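Local coordinates for protein giardin subunit alpha-1 (Giardia intestinalis, PDB 4EVF) that binds calcium and, in a calcium-dependent way, phosphatidylserine-containing membranes, and takes part as an annexin in parasite attachment and cytoskeletal remodelling, at residues D6-L11 with K40-S45. Sequence-based numbering, arbitrary orientation.
Sequences DIANEL and KAYVAS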
ATOM      1  N   ASP A   6     -28.166  -8.798   5.682  1.00 26.49           N
ATOM      2  CA  ASP A   6     -28.736  -8.411   4.400  1.00 27.54           C
ATOM      3  C   ASP A   6     -27.662  -8.131   3.342  1.00 26.79           C
ATOM      4  O   ASP A   6     -27.828  -8.514   2.187  1.00 24.11           O
ATOM      5  CB  ASP A   6     -29.682  -7.225   4.556  1.00 28.45           C
ATOM      6  CG  ASP A   6     -30.989  -7.612   5.218  1.00 33.70           C
ATOM      7  OD1 ASP A   6     -31.526  -8.696   4.899  1.00 34.54           O
ATOM      8  OD2 ASP A   6     -31.480  -6.838   6.061  1.00 31.85           O
ATOM      9  N   ILE A   7     -26.573  -7.476   3.745  1.00 23.62           N
ATOM     10  CA  ILE A   7     -25.407  -7.325   2.869  1.00 22.89           C
ATOM     11  C   ILE A   7     -24.843  -8.685   2.483  1.00 24.34           C
ATOM     12  O   ILE A   7     -24.432  -8.900   1.339  1.00 23.02           O
ATOM     13  CB  ILE A   7     -24.281  -6.529   3.546  1.00 21.52           C
ATOM     14  CG1 ILE A   7     -24.820  -5.219   4.117  1.00 22.47           C
ATOM     15  CG2 ILE A   7     -23.117  -6.282   2.569  1.00 22.12           C
ATOM     16  CD1 ILE A   7     -23.852  -4.547   5.062  1.00 22.14           C
ATOM     17  N   ALA A   8     -24.792  -9.606   3.443  1.00 23.66           N
ATOM     18  CA  ALA A   8     -24.299 -10.944   3.139  1.00 24.37           C
ATOM     19  C   ALA A   8     -25.181 -11.590   2.073  1.00 24.04           C
ATOM     20  O   ALA A   8     -24.689 -12.320   1.208  1.00 23.70           O
ATOM     21  CB  ALA A   8     -24.235 -11.807   4.399  1.00 24.00           C
ATOM     22  N   ASN A   9     -26.484 -11.315   2.130  1.00 23.38           N
ATOM     23  CA  ASN A   9     -27.402 -11.823   1.104  1.00 26.52           C
ATOM     24  C   ASN A   9     -27.147 -11.194  -0.268  1.00 27.51           C
ATOM     25  O   ASN A   9     -27.150 -11.894  -1.289  1.00 27.85           O
ATOM     26  CB  ASN A   9     -28.872 -11.637   1.502  1.00 27.34           C
ATOM     27  CG  ASN A   9     -29.830 -12.262   0.486  1.00 34.98           C
ATOM     28  OD1 ASN A   9     -30.400 -11.570  -0.362  1.00 38.82           O
ATOM     29  ND2 ASN A   9     -29.982 -13.582   0.552  1.00 37.55           N
ATOM     30  N   GLU A  10     -26.942  -9.880  -0.298  1.00 26.25           N
ATOM     31  CA  GLU A  10     -26.558  -9.211  -1.546  1.00 27.66           C
ATOM     32  C   GLU A  10     -25.369  -9.921  -2.166  1.00 27.92           C
ATOM     33  O   GLU A  10     -25.361 -10.256  -3.358  1.00 26.19           O
ATOM     34  CB  GLU A  10     -26.167  -7.760  -1.296  1.00 28.78           C
ATOM     35  CG  GLU A  10     -27.294  -6.853  -0.842  1.00 32.87           C
ATOM     36  CD  GLU A  10     -26.831  -5.418  -0.686  1.00 38.02           C
ATOM     37  OE1 GLU A  10     -26.467  -4.786  -1.712  1.00 43.01           O
ATOM     38  OE2 GLU A  10     -26.810  -4.926   0.463  1.00 38.41           O
ATOM     39  N   LEU A  11     -24.349 -10.140  -1.349  1.00 24.87           N
ATOM     40  CA  LEU A  11     -23.147 -10.824  -1.811  1.00 25.08           C
ATOM     41  C   LEU A  11     -23.425 -12.230  -2.333  1.00 25.33           C
ATOM     42  O   LEU A  11     -22.864 -12.641  -3.347  1.00 25.18           O
ATOM     43  CB  LEU A  11     -22.082 -10.849  -0.711  1.00 23.50           C
ATOM     44  CG  LEU A  11     -21.341  -9.518  -0.584  1.00 24.04           C
ATOM     45  CD1 LEU A  11     -20.637  -9.397   0.773  1.00 19.52           C
ATOM     46  CD2 LEU A  11     -20.359  -9.350  -1.743  1.00 18.15           C
ATOM     47  N   LYS A  40     -18.301 -12.394   8.477  1.00 17.77           N
ATOM     48  CA  LYS A  40     -18.798 -13.184   9.606  1.00 20.44           C
ATOM     49  C   LYS A  40     -20.259 -13.551   9.416  1.00 18.13           C
ATOM     50  O   LYS A  40     -20.638 -14.693   9.645  1.00 23.56           O
ATOM     51  CB  LYS A  40     -18.612 -12.467  10.948  1.00 18.27           C
ATOM     52  CG  LYS A  40     -17.198 -12.574  11.514  1.00 21.11           C
ATOM     53  CD  LYS A  40     -17.150 -12.122  12.963  1.00 23.29           C
ATOM     54  CE  LYS A  40     -17.936 -13.074  13.856  1.00 23.88           C
ATOM     55  NZ  LYS A  40     -17.113 -14.171  14.425  1.00 22.64           N
ATOM     56  N   ALA A  41     -21.075 -12.589   8.998  1.00 17.97           N
ATOM     57  CA  ALA A  41     -22.500 -12.844   8.802  1.00 19.62           C
ATOM     58  C   ALA A  41     -22.649 -13.876   7.696  1.00 20.28           C
ATOM     59  O   ALA A  41     -23.479 -14.779   7.755  1.00 21.68           O
ATOM     60  CB  ALA A  41     -23.222 -11.568   8.448  1.00 20.97           C
ATOM     61  N   TYR A  42     -21.800 -13.753   6.692  1.00 21.47           N
ATOM     62  CA  TYR A  42     -21.883 -14.631   5.545  1.00 19.22           C
ATOM     63  C   TYR A  42     -21.662 -16.094   5.915  1.00 18.82           C
ATOM     64  O   TYR A  42     -22.416 -16.973   5.483  1.00 20.96           O
ATOM     65  CB  TYR A  42     -20.885 -14.189   4.479  1.00 18.05           C
ATOM     66  CG  TYR A  42     -21.043 -14.952   3.190  1.00 21.18           C
ATOM     67  CD1 TYR A  42     -21.831 -14.454   2.157  1.00 23.54           C
ATOM     68  CD2 TYR A  42     -20.420 -16.177   3.011  1.00 22.57           C
ATOM     69  CE1 TYR A  42     -21.982 -15.162   0.963  1.00 23.49           C
ATOM     70  CE2 TYR A  42     -20.559 -16.884   1.825  1.00 25.15           C
ATOM     71  CZ  TYR A  42     -21.340 -16.373   0.811  1.00 22.91           C
ATOM     72  OH  TYR A  42     -21.472 -17.089  -0.359  1.00 28.17           O
ATOM     73  N   VAL A  43     -20.631 -16.371   6.707  1.00 19.58           N
ATOM     74  CA  VAL A  43     -20.309 -17.761   7.006  1.00 25.34           C
ATOM     75  C   VAL A  43     -21.366 -18.358   7.945  1.00 24.22           C
ATOM     76  O   VAL A  43     -21.739 -19.516   7.798  1.00 24.53           O
ATOM     77  CB  VAL A  43     -18.876 -17.952   7.566  1.00 25.83           C
ATOM     78  CG1 VAL A  43     -18.764 -17.397   8.975  1.00 23.95           C
ATOM     79  CG2 VAL A  43     -18.510 -19.421   7.550  1.00 29.12           C
ATOM     80  N   ALA A  44     -21.848 -17.554   8.890  1.00 22.84           N
ATOM     81  CA  ALA A  44     -22.944 -17.967   9.767  1.00 23.44           C
ATOM     82  C   ALA A  44     -24.190 -18.332   8.948  1.00 27.25           C
ATOM     83  O   ALA A  44     -24.814 -19.377   9.165  1.00 24.87           O
ATOM     84  CB  ALA A  44     -23.266 -16.860  10.775  1.00 23.39           C
ATOM     85  N   SER A  45     -24.530 -17.472   7.991  1.00 28.22           N
ATOM     86  CA  SER A  45     -25.735 -17.645   7.184  1.00 28.32           C
ATOM     87  C   SER A  45     -25.690 -18.826   6.237  1.00 27.76           C
ATOM     88  O   SER A  45     -26.679 -19.536   6.089  1.00 27.79           O
ATOM     89  CB  SER A  45     -26.024 -16.387   6.367  1.00 27.21           C
ATOM     90  OG  SER A  45     -26.334 -15.312   7.221  1.00 25.98           O
TER
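A8 packs against A41 and Y42 in a close, largely apolar contact between helix 4-16 and helix 32-46, two helices of the predicted first repeat of the all-helical annexin fold, its centre about 28 Å from the centre of the chain. How near the two backbones come is measured at A8 and Y42, whose CA atoms lie 5.0 Å apart. The small A8 side chain is consistent with this approach: its CB points at the opposing helix and sits 3.8 Å from Y42 CA, touching backbone more closely than side chain. A8 CB also meets A41 CB at 4.2 Å and the Y42 methylene, CB, at 4.1 Å. A chi1 of -173° places the Y42 ring anti to its own N, with an edge presented to A8, whose carbonyl O lies near the ring plane, 3.7 Å from Y42 CD1 and 3.9 Å from Y42 CE1. The Y42 side chain also touches K12 and I15 of helix 4-16. The ring's far end is polar, and Y42 OH is hydrogen-bonded to D53, which holds that end against helix 50-57. Carbon-carbon approaches and a carbonyl at a ring edge thus make up the contact, so packing rather than hydrogen bonding joins these two segments, with the buried tyrosine's hydroxyl satisfied by a third helix.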